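Local coordinates for protein monalysin (PDB 4MKO) that forms pores in host cell membranes, a cytolytic and hemolytic virulence toxin of Pseudomonas entomophila that damages the Drosophila intestine, at residues Ile41-Lys45 against Gln46-Thr50; His83-Ser86 against Phe87-Val91; Tyr229-Pro232 against His233-Tyr236; Leu59-Val62 against Glu63-Ser66. All coordinates share one frame; numbering follows the deposited sequence. Where two conformers were deposited one is given.

Interaction 1: Ile41-Lys45 against Gln46-Thr50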
loop_
_atom_site.group_PDB
_atom_site.type_symbol
_atom_site.label_atom_id
_atom_site.label_comp_id
_atom_site.label_asym_id
_atom_site.label_seq_id
_atom_site.Cartn_x
_atom_site.Cartn_y
_atom_site.Cartn_z
ATOM N N ILE A 41 -12.157 -6.038 10.394
ATOM C CA ILE A 41 -11.481 -6.666 9.275
ATOM C C ILE A 41 -11.693 -8.155 9.500
ATOM O O ILE A 41 -11.515 -8.643 10.628
ATOM C CB ILE A 41 -9.986 -6.291 9.081
ATOM C CG1 ILE A 41 -9.819 -4.762 8.822
ATOM C CG2 ILE A 41 -9.372 -7.114 7.938
ATOM C CD1 ILE A 41 -8.396 -4.304 8.267
ATOM N N TYR A 42 -12.138 -8.852 8.453
ATOM C CA TYR A 42 -12.388 -10.278 8.499
ATOM C C TYR A 42 -11.093 -11.012 8.173
ATOM O O TYR A 42 -10.556 -10.866 7.085
ATOM C CB TYR A 42 -13.510 -10.671 7.514
ATOM C CG TYR A 42 -13.964 -12.112 7.662
ATOM C CD1 TYR A 42 -13.257 -13.153 7.060
ATOM C CD2 TYR A 42 -15.117 -12.432 8.373
ATOM C CE1 TYR A 42 -13.668 -14.480 7.195
ATOM C CE2 TYR A 42 -15.545 -13.753 8.502
ATOM C CZ TYR A 42 -14.807 -14.775 7.925
ATOM O OH TYR A 42 -15.218 -16.076 8.046
ATOM N N ILE A 43 -10.614 -11.833 9.117
ATOM C CA ILE A 43 -9.399 -12.623 8.941
ATOM C C ILE A 43 -9.700 -14.026 9.463
ATOM O O ILE A 43 -10.032 -14.178 10.640
ATOM C CB ILE A 43 -8.154 -12.033 9.688
ATOM C CG1 ILE A 43 -7.905 -10.543 9.352
ATOM C CG2 ILE A 43 -6.888 -12.873 9.375
ATOM C CD1 ILE A 43 -6.951 -9.824 10.335
ATOM N N GLY A 44 -9.530 -15.004 8.593
ATOM C CA GLY A 44 -9.678 -16.419 8.918
ATOM C C GLY A 44 -11.110 -16.890 9.003
ATOM O O GLY A 44 -11.682 -17.322 7.998
ATOM N N LYS A 45 -11.690 -16.813 10.200
ATOM C CA LYS A 45 -13.053 -17.290 10.443
ATOM C C LYS A 45 -14.003 -16.229 10.996
ATOM O O LYS A 45 -15.179 -16.541 11.191
ATOM C CB LYS A 45 -13.017 -18.528 11.378
ATOM C CG LYS A 45 -12.343 -19.755 10.771
ATOM C CD LYS A 45 -12.393 -20.958 11.709
ATOM C CE LYS A 45 -11.015 -21.407 12.129
ATOM N NZ LYS A 45 -11.069 -22.582 13.036
ATOM N N GLN A 46 -13.521 -14.989 11.270
ATOM C CA GLN A 46 -14.358 -13.939 11.859
ATOM C C GLN A 46 -13.823 -12.512 11.660
ATOM O O GLN A 46 -12.680 -12.326 11.240
ATOM C CB GLN A 46 -14.530 -14.183 13.382
ATOM C CG GLN A 46 -13.218 -13.984 14.160
ATOM C CD GLN A 46 -13.390 -14.002 15.650
ATOM O OE1 GLN A 46 -13.434 -15.064 16.269
ATOM N NE2 GLN A 46 -13.422 -12.831 16.265
ATOM N N ASN A 47 -14.636 -11.525 12.070
ATOM C CA ASN A 47 -14.258 -10.121 12.115
ATOM C C ASN A 47 -13.455 -9.868 13.377
ATOM O O ASN A 47 -13.762 -10.407 14.456
ATOM C CB ASN A 47 -15.483 -9.215 12.110
ATOM C CG ASN A 47 -16.001 -8.968 10.718
ATOM O OD1 ASN A 47 -15.237 -8.699 9.776
ATOM N ND2 ASN A 47 -17.307 -9.091 10.553
ATOM N N TRP A 48 -12.439 -9.033 13.246
ATOM C CA TRP A 48 -11.610 -8.616 14.370
ATOM C C TRP A 48 -11.597 -7.103 14.409
ATOM O O TRP A 48 -11.522 -6.476 13.350
ATOM C CB TRP A 48 -10.161 -9.136 14.215
ATOM C CG TRP A 48 -10.044 -10.619 14.022
ATOM C CD1 TRP A 48 -9.950 -11.284 12.841
ATOM C CD2 TRP A 48 -10.049 -11.628 15.054
ATOM N NE1 TRP A 48 -9.854 -12.640 13.063
ATOM C CE2 TRP A 48 -9.910 -12.878 14.414
ATOM C CE3 TRP A 48 -10.081 -11.582 16.464
ATOM C CZ2 TRP A 48 -9.866 -14.082 15.124
ATOM C CZ3 TRP A 48 -10.031 -12.783 17.169
ATOM C CH2 TRP A 48 -9.927 -14.009 16.501
ATOM N N GLY A 49 -11.638 -6.545 15.610
ATOM C CA GLY A 49 -11.534 -5.110 15.842
ATOM C C GLY A 49 -10.106 -4.735 15.509
ATOM O O GLY A 49 -9.180 -5.171 16.200
ATOM N N THR A 50 -9.922 -3.942 14.447
ATOM C CA THR A 50 -8.593 -3.654 13.904
ATOM C C THR A 50 -8.240 -2.191 13.800
ATOM O O THR A 50 -9.039 -1.407 13.290
ATOM C CB THR A 50 -8.479 -4.334 12.530
ATOM O OG1 THR A 50 -8.855 -5.710 12.619
ATOM C CG2 THR A 50 -7.094 -4.188 11.889
#
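The indole of W48 packs its CD1 against I43 CB at 3.7 Å, the two side chains crossing at about a right angle. At the edge of the ring, W48 NE1 donates to I43 O over 2.9 Å, with the acceptor close to the indole plane and the donor on a lone pair of the carbonyl. This helps to set the rotation of the indole. Q46 CG lies over one face, toward the rim, and Q46 NE2 turns back to N47 O. These residues close a tight β-hairpin between strands 29-43 and 46-67, with a type II' turn from I43 to Q46 in which G44 takes a positive phi (78°). I43 N donates to Q46 O, and I41 and W48 form an antiparallel hydrogen-bonded pair. W48 O is gripped twice, by I41 N and by T50 OG1 at 2.9 Å, the hydroxyl approaching from above the carbonyl plane. Turned to the same side as W48, I41 CD1 meets T50 CG2 at 3.9 Å. On the other side of the hairpin, the ring of Y42, its CG anti to the backbone N (chi1 -171°), lies flat over the Q46 backbone, with Y42 CE2 3.6 Å from Q46 CA.

Interaction 2: His83-Ser86 against Phe87-Val91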
loop_
_atom_site.group_PDB
_atom_site.type_symbol
_atom_site.label_atom_id
_atom_site.label_comp_id
_atom_site.label_asym_id
_atom_site.label_seq_id
_atom_site.Cartn_x
_atom_site.Cartn_y
_atom_site.Cartn_z
ATOM N N HIS A 83 -7.315 -4.555 -3.643
ATOM C CA HIS A 83 -6.042 -5.057 -3.102
ATOM C C HIS A 83 -5.085 -5.432 -4.244
ATOM O O HIS A 83 -5.534 -5.834 -5.332
ATOM C CB HIS A 83 -6.278 -6.247 -2.150
ATOM C CG HIS A 83 -6.845 -5.832 -0.830
ATOM N ND1 HIS A 83 -8.191 -5.538 -0.681
ATOM C CD2 HIS A 83 -6.220 -5.619 0.352
ATOM C CE1 HIS A 83 -8.344 -5.197 0.591
ATOM N NE2 HIS A 83 -7.187 -5.242 1.251
ATOM N N THR A 84 -3.765 -5.271 -4.023
ATOM C CA THR A 84 -2.786 -5.589 -5.072
ATOM C C THR A 84 -2.740 -7.087 -5.377
ATOM O O THR A 84 -3.054 -7.898 -4.507
ATOM C CB THR A 84 -1.380 -5.114 -4.689
ATOM O OG1 THR A 84 -0.910 -5.929 -3.608
ATOM C CG2 THR A 84 -1.336 -3.638 -4.341
ATOM N N ARG A 85 -2.283 -7.451 -6.588
ATOM C CA ARG A 85 -2.143 -8.855 -6.945
ATOM C C ARG A 85 -1.159 -9.532 -5.978
ATOM O O ARG A 85 -1.438 -10.634 -5.517
ATOM C CB ARG A 85 -1.651 -9.010 -8.394
ATOM C CG ARG A 85 -1.769 -10.447 -8.931
ATOM C CD ARG A 85 -3.216 -10.851 -9.228
ATOM N NE ARG A 85 -3.776 -10.176 -10.407
ATOM C CZ ARG A 85 -5.073 -10.152 -10.713
ATOM N NH1 ARG A 85 -5.964 -10.729 -9.912
ATOM N NH2 ARG A 85 -5.492 -9.526 -11.805
ATOM N N SER A 86 -0.042 -8.851 -5.638
ATOM C CA SER A 86 0.939 -9.413 -4.700
ATOM C C SER A 86 0.343 -9.651 -3.324
ATOM O O SER A 86 0.601 -10.712 -2.747
ATOM C CB SER A 86 2.177 -8.531 -4.598
ATOM O OG SER A 86 2.832 -8.442 -5.849
ATOM N N PHE A 87 -0.471 -8.694 -2.799
ATOM C CA PHE A 87 -1.092 -8.900 -1.488
ATOM C C PHE A 87 -1.992 -10.131 -1.531
ATOM O O PHE A 87 -1.886 -10.992 -0.653
ATOM C CB PHE A 87 -1.884 -7.680 -0.999
ATOM C CG PHE A 87 -2.649 -7.954 0.273
ATOM C CD1 PHE A 87 -1.996 -8.004 1.498
ATOM C CD2 PHE A 87 -4.016 -8.231 0.239
ATOM C CE1 PHE A 87 -2.696 -8.282 2.674
ATOM C CE2 PHE A 87 -4.725 -8.487 1.421
ATOM C CZ PHE A 87 -4.061 -8.511 2.632
ATOM N N GLU A 88 -2.870 -10.210 -2.556
ATOM C CA GLU A 88 -3.813 -11.325 -2.740
ATOM C C GLU A 88 -3.141 -12.682 -2.793
ATOM O O GLU A 88 -3.599 -13.609 -2.124
ATOM C CB GLU A 88 -4.680 -11.102 -3.986
ATOM C CG GLU A 88 -5.861 -10.211 -3.688
ATOM C CD GLU A 88 -7.151 -10.573 -4.398
ATOM O OE1 GLU A 88 -7.109 -11.143 -5.512
ATOM O OE2 GLU A 88 -8.218 -10.265 -3.829
ATOM N N THR A 89 -2.035 -12.791 -3.541
ATOM C CA THR A 89 -1.299 -14.051 -3.673
ATOM C C THR A 89 -0.580 -14.442 -2.372
ATOM O O THR A 89 -0.439 -15.628 -2.093
ATOM C CB THR A 89 -0.354 -14.023 -4.884
ATOM O OG1 THR A 89 0.576 -12.963 -4.720
ATOM C CG2 THR A 89 -1.083 -13.825 -6.198
ATOM N N SER A 90 -0.154 -13.445 -1.575
ATOM C CA SER A 90 0.588 -13.635 -0.323
ATOM C C SER A 90 -0.255 -14.073 0.891
ATOM O O SER A 90 0.291 -14.767 1.745
ATOM C CB SER A 90 1.395 -12.380 0.027
ATOM O OG SER A 90 0.601 -11.344 0.594
ATOM N N VAL A 91 -1.543 -13.666 0.992
ATOM C CA VAL A 91 -2.397 -14.011 2.134
ATOM C C VAL A 91 -2.773 -15.517 2.098
ATOM O O VAL A 91 -3.070 -16.049 1.033
ATOM C CB VAL A 91 -3.615 -13.043 2.262
ATOM C CG1 VAL A 91 -4.585 -13.169 1.085
ATOM C CG2 VAL A 91 -4.335 -13.202 3.599
HETATM O O HOH W 1 -5.553 -12.277 -7.405
#
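F87 runs from the first turn of helix 85-90 alongside H83. Its CB sits 3.3 Å from T84 OG1, the atom that also accepts a hydrogen bond from F87 N at 2.9 Å. T84 is thus the N-cap of the helix, and its chi1 of 69° sets the hydroxyl between its own backbone N and carbonyl carbon, from where it reaches the amide three residues on. Beyond CB, a chi1 of 173° turns F87 CG away from its own amide and brings the ring beside the imidazole. F87 CD2 and F87 CE2 then make the ring contact, F87 CE2 approaching H83 CD2 to 3.4 Å. The two side chains point the same way, with ring planes inclined by 29° but slid so far apart that they barely overlap. H83 ND1 is hydrogen-bonded to S121 O.

The backbone bonds E88 N to T84 O and T89 N to R85 O continue the helical pattern. R85 and E88 have opposite charges, but they meet through a water that accepts from R85 NH1 at 3.0 Å and donates to E88 OE1 at 2.7 Å. Near the C-terminal end, S90 OG donates to F87 O, which also accepts from V91 N, and S90 OG is bonded in addition to W201 NE1. This short helix belongs to the inferred pore-forming region. F87 packs against S180 of strand 173-191 and W201 of helix 201-211, and its ring meets Y95 of strand 95-96 edge-to-face, while T84 touches A181 and T183 of strand 173-191.

Interaction 3: Tyr229-Pro232 against His233-Tyr236. With ACT (acetate ion), chain I.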
loop_
_atom_site.group_PDB
_atom_site.type_symbol
_atom_site.label_atom_id
_atom_site.label_comp_id
_atom_site.label_asym_id
_atom_site.label_seq_id
_atom_site.Cartn_x
_atom_site.Cartn_y
_atom_site.Cartn_z
ATOM N N TYR A 229 -9.696 4.411 18.765
ATOM C CA TYR A 229 -10.774 3.667 19.446
ATOM C C TYR A 229 -11.802 4.600 20.115
ATOM O O TYR A 229 -12.986 4.285 20.121
ATOM C CB TYR A 229 -10.206 2.693 20.495
ATOM C CG TYR A 229 -11.198 1.627 20.913
ATOM C CD1 TYR A 229 -12.125 1.867 21.926
ATOM C CD2 TYR A 229 -11.180 0.360 20.331
ATOM C CE1 TYR A 229 -13.042 0.890 22.316
ATOM C CE2 TYR A 229 -12.083 -0.632 20.727
ATOM C CZ TYR A 229 -13.011 -0.361 21.722
ATOM O OH TYR A 229 -13.902 -1.332 22.122
ATOM N N ASN A 230 -11.326 5.700 20.701
ATOM C CA ASN A 230 -12.079 6.693 21.468
ATOM C C ASN A 230 -12.596 7.888 20.641
ATOM O O ASN A 230 -13.124 8.852 21.210
ATOM C CB ASN A 230 -11.226 7.162 22.631
ATOM C CG ASN A 230 -10.722 6.019 23.500
ATOM O OD1 ASN A 230 -11.458 5.096 23.857
ATOM N ND2 ASN A 230 -9.436 5.986 23.739
ATOM N N ASP A 231 -12.427 7.824 19.311
ATOM C CA ASP A 231 -12.838 8.898 18.409
ATOM C C ASP A 231 -13.925 8.399 17.451
ATOM O O ASP A 231 -13.612 7.735 16.451
ATOM C CB ASP A 231 -11.629 9.476 17.638
ATOM C CG ASP A 231 -11.944 10.730 16.831
ATOM O OD1 ASP A 231 -13.128 11.166 16.833
ATOM O OD2 ASP A 231 -11.016 11.275 16.197
ATOM N N PRO A 232 -15.207 8.793 17.678
ATOM C CA PRO A 232 -16.279 8.309 16.787
ATOM C C PRO A 232 -16.031 8.595 15.307
ATOM O O PRO A 232 -16.370 7.750 14.483
ATOM C CB PRO A 232 -17.553 8.992 17.314
ATOM C CG PRO A 232 -17.090 10.028 18.298
ATOM C CD PRO A 232 -15.749 9.577 18.811
ATOM N N HIS A 233 -15.397 9.744 14.986
ATOM C CA HIS A 233 -15.110 10.105 13.594
ATOM C C HIS A 233 -14.050 9.208 12.943
ATOM O O HIS A 233 -13.950 9.176 11.714
ATOM C CB HIS A 233 -14.763 11.592 13.470
ATOM C CG HIS A 233 -15.858 12.479 13.977
ATOM N ND1 HIS A 233 -17.155 12.386 13.485
ATOM C CD2 HIS A 233 -15.821 13.433 14.936
ATOM C CE1 HIS A 233 -17.856 13.288 14.154
ATOM N NE2 HIS A 233 -17.096 13.949 15.030
ATOM N N ARG A 234 -13.306 8.427 13.753
ATOM C CA ARG A 234 -12.301 7.489 13.216
ATOM C C ARG A 234 -12.662 6.006 13.429
ATOM O O ARG A 234 -11.815 5.130 13.274
ATOM C CB ARG A 234 -10.903 7.821 13.745
ATOM C CG ARG A 234 -10.400 9.148 13.189
ATOM C CD ARG A 234 -8.988 9.442 13.625
ATOM N NE ARG A 234 -8.906 9.833 15.037
ATOM C CZ ARG A 234 -7.968 9.419 15.880
ATOM N NH1 ARG A 234 -7.052 8.537 15.488
ATOM N NH2 ARG A 234 -7.932 9.885 17.119
ATOM N N ARG A 235 -13.937 5.727 13.727
ATOM C CA ARG A 235 -14.453 4.369 13.861
ATOM C C ARG A 235 -15.368 4.127 12.658
ATOM O O ARG A 235 -16.235 4.958 12.362
ATOM C CB ARG A 235 -15.227 4.215 15.188
ATOM C CG ARG A 235 -14.368 4.403 16.456
ATOM C CD ARG A 235 -15.166 4.136 17.724
ATOM N NE ARG A 235 -15.728 2.781 17.726
ATOM C CZ ARG A 235 -15.220 1.756 18.395
ATOM N NH1 ARG A 235 -14.169 1.929 19.190
ATOM N NH2 ARG A 235 -15.777 0.557 18.305
ATOM N N TYR A 236 -15.166 3.028 11.945
ATOM C CA TYR A 236 -15.996 2.742 10.784
ATOM C C TYR A 236 -16.843 1.491 10.979
ATOM O O TYR A 236 -16.554 0.718 11.920
ATOM C CB TYR A 236 -15.139 2.660 9.507
ATOM C CG TYR A 236 -14.218 1.453 9.452
ATOM C CD1 TYR A 236 -14.654 0.240 8.918
ATOM C CD2 TYR A 236 -12.905 1.532 9.907
ATOM C CE1 TYR A 236 -13.812 -0.872 8.861
ATOM C CE2 TYR A 236 -12.046 0.435 9.831
ATOM C CZ TYR A 236 -12.510 -0.770 9.326
ATOM O OH TYR A 236 -11.675 -1.858 9.266
ATOM O OXT TYR A 236 -17.772 1.270 10.173
HETATM C C ACT I . -6.345 8.045 23.892
HETATM O O ACT I . -5.617 9.005 24.236
HETATM O OXT ACT I . -7.509 8.145 23.470
HETATM C CH3 ACT I . -5.759 6.605 23.967
HETATM O O HOH W 2 -15.378 -1.859 19.812
HETATM O O HOH W 3 -9.322 12.010 18.776
#
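D231 OD2 is gripped by R234 NE, which donates to it over 2.8 Å in the nearly straight hydrogen bond of a salt bridge, and weakly by a water that also accepts from R234 NH2. R234 NE comes in on the anti side, somewhat out of the carboxylate plane; the oxygen lies near the guanidinium plane, although carboxylate and guanidinium are themselves turned 72° apart. The other oxygen, D231 OD1, is met from above the carboxylate plane by H233 N at 3.3 Å. A zinc ion about 2 Å from the D231 side chain, a coordination distance, gives the carboxylate a second cationic partner.

This is the C-terminal tail of the aerolysin-like chain, without regular helix or strand apart from a brief 3-10 turn at P232 and H233. Within it R234 N donates to D231 O, and R235 N to P232 O. R234 NH1 goes on to D225 and to T36 O, and Y236 OH reaches D40 O, joining the tail to strand 29-43.

R235 instead folds back over Y229. Its NH1 donates to Y229 O at 2.8 Å, on a lone pair in the carbonyl plane, and also stands over the centre of the tyrosine ring. The guanidinium is edge-on to that face, the planes 86° apart, in a cation-pi contact with R235 CZ 4.4 Å from the ring centroid. A second water joins Y229 OH to R235 NH2. Next along the chain, N230 ND2 donates to acetate OXT at 2.9 Å, the ion probably coming from the crystallisation liquor.

Interaction 4: Leu59-Val62 against Glu63-Ser66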
loop_
_atom_site.group_PDB
_atom_site.type_symbol
_atom_site.label_atom_id
_atom_site.label_comp_id
_atom_site.label_asym_id
_atom_site.label_seq_id
_atom_site.Cartn_x
_atom_site.Cartn_y
_atom_site.Cartn_z
ATOM N N LEU A 59 5.969 2.414 -6.002
ATOM C CA LEU A 59 5.660 2.186 -7.411
ATOM C C LEU A 59 5.887 0.717 -7.736
ATOM O O LEU A 59 7.007 0.201 -7.574
ATOM C CB LEU A 59 6.564 3.078 -8.273
ATOM C CG LEU A 59 6.271 4.583 -8.247
ATOM C CD1 LEU A 59 7.266 5.335 -9.109
ATOM C CD2 LEU A 59 4.851 4.874 -8.698
ATOM N N GLN A 60 4.824 0.026 -8.147
ATOM C CA GLN A 60 4.977 -1.382 -8.492
ATOM C C GLN A 60 5.030 -1.532 -10.004
ATOM O O GLN A 60 4.316 -0.850 -10.735
ATOM C CB GLN A 60 3.900 -2.261 -7.852
ATOM C CG GLN A 60 2.592 -2.355 -8.619
ATOM C CD GLN A 60 1.648 -3.372 -8.015
ATOM O OE1 GLN A 60 1.941 -4.032 -6.998
ATOM N NE2 GLN A 60 0.461 -3.464 -8.592
ATOM N N TYR A 61 5.897 -2.413 -10.458
ATOM C CA TYR A 61 6.134 -2.652 -11.883
ATOM C C TYR A 61 4.877 -3.067 -12.667
ATOM O O TYR A 61 4.132 -3.938 -12.217
ATOM C CB TYR A 61 7.215 -3.723 -12.013
ATOM C CG TYR A 61 7.616 -4.014 -13.440
ATOM C CD1 TYR A 61 8.466 -3.157 -14.137
ATOM C CD2 TYR A 61 7.142 -5.147 -14.100
ATOM C CE1 TYR A 61 8.838 -3.424 -15.457
ATOM C CE2 TYR A 61 7.509 -5.425 -15.416
ATOM C CZ TYR A 61 8.353 -4.558 -16.091
ATOM O OH TYR A 61 8.710 -4.819 -17.390
ATOM N N VAL A 62 4.646 -2.441 -13.843
ATOM C CA VAL A 62 3.545 -2.817 -14.733
ATOM C C VAL A 62 4.148 -3.483 -15.989
ATOM O O VAL A 62 3.859 -4.649 -16.255
ATOM C CB VAL A 62 2.592 -1.637 -15.076
ATOM C CG1 VAL A 62 1.585 -2.022 -16.166
ATOM C CG2 VAL A 62 1.869 -1.143 -13.833
ATOM N N GLU A 63 4.980 -2.752 -16.747
ATOM C CA GLU A 63 5.626 -3.259 -17.963
ATOM C C GLU A 63 6.691 -2.317 -18.500
ATOM O O GLU A 63 6.836 -1.183 -18.031
ATOM C CB GLU A 63 4.592 -3.602 -19.059
ATOM C CG GLU A 63 3.815 -2.414 -19.602
ATOM C CD GLU A 63 2.964 -2.733 -20.818
ATOM O OE1 GLU A 63 3.092 -2.019 -21.839
ATOM O OE2 GLU A 63 2.145 -3.677 -20.744
ATOM N N THR A 64 7.445 -2.807 -19.491
ATOM C CA THR A 64 8.487 -2.037 -20.156
ATOM C C THR A 64 8.161 -2.093 -21.647
ATOM O O THR A 64 7.678 -3.122 -22.127
ATOM C CB THR A 64 9.876 -2.614 -19.862
ATOM O OG1 THR A 64 10.063 -2.714 -18.453
ATOM C CG2 THR A 64 10.994 -1.792 -20.474
ATOM N N ILE A 65 8.359 -0.974 -22.350
ATOM C CA ILE A 65 8.093 -0.915 -23.788
ATOM C C ILE A 65 9.147 -0.063 -24.486
ATOM O O ILE A 65 9.502 1.009 -23.977
ATOM C CB ILE A 65 6.639 -0.412 -24.098
ATOM C CG1 ILE A 65 6.290 -0.539 -25.605
ATOM C CG2 ILE A 65 6.415 1.033 -23.628
ATOM C CD1 ILE A 65 5.560 -1.765 -25.974
ATOM N N SER A 66 9.617 -0.537 -25.674
ATOM C CA SER A 66 10.563 0.204 -26.502
ATOM C C SER A 66 9.828 0.606 -27.764
ATOM O O SER A 66 9.137 -0.218 -28.340
ATOM C CB SER A 66 11.788 -0.641 -26.841
ATOM O OG SER A 66 12.555 -0.855 -25.668
#
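Y61 and T64 make the one hydrogen bond between 59-62 and 63-66: Y61 OH lies 2.7 Å from T64 OG1, and either hydroxyl could be the donor. The side chains cross at about a right angle, with T64 OG1 at the edge of the phenol ring, near its plane. With chi1 at -177° the Y61 ring swings away from its own amide nitrogen and runs forward along the strand to the threonine.

By packing, one face of the Y61 ring lies over the E63 backbone: E63 N stands 3.8 Å above the plane, over the ring centre. On the other face of the strand, V62 CG1 meets E63 CG at 4.1 Å, the two side chains crossing at a slant.

In the backbone, V62 and E63 both face I140 of strand 136-151, a classic beta bulge in strand 46-67. Their side chains leave it on the same side, where V62 touches L79 and E63 touches L75 and Y77 of strand 72-81. The chemistry pairs a link between two hydroxyls with a ring laid on the main chain, consistent with an exposed strand surface whose Y61 side chain is steadied at its far end.

Overall arrangement
Interactions 1 and 4 lie on one strand, 46-67, but their centres are about 34 Å apart, on opposite sides of the chain's centre: the hairpin turn marks the strand's start and the bulge lies near its end. Interaction 2 comes between them in space, with its centre about 17 Å from that of interaction 1 and about 18 Å from that of interaction 4, which it touches through T84 CB and Q60 OE1 at 4.2 Å. Interaction 3, the zinc-bearing tail, reaches the hairpin through I41 CG1 and Y236 OH at 3.5 Å, and its centre is about 39 Å from that of interaction 4. A mercury ion lies about 10 Å from the T84 side chain.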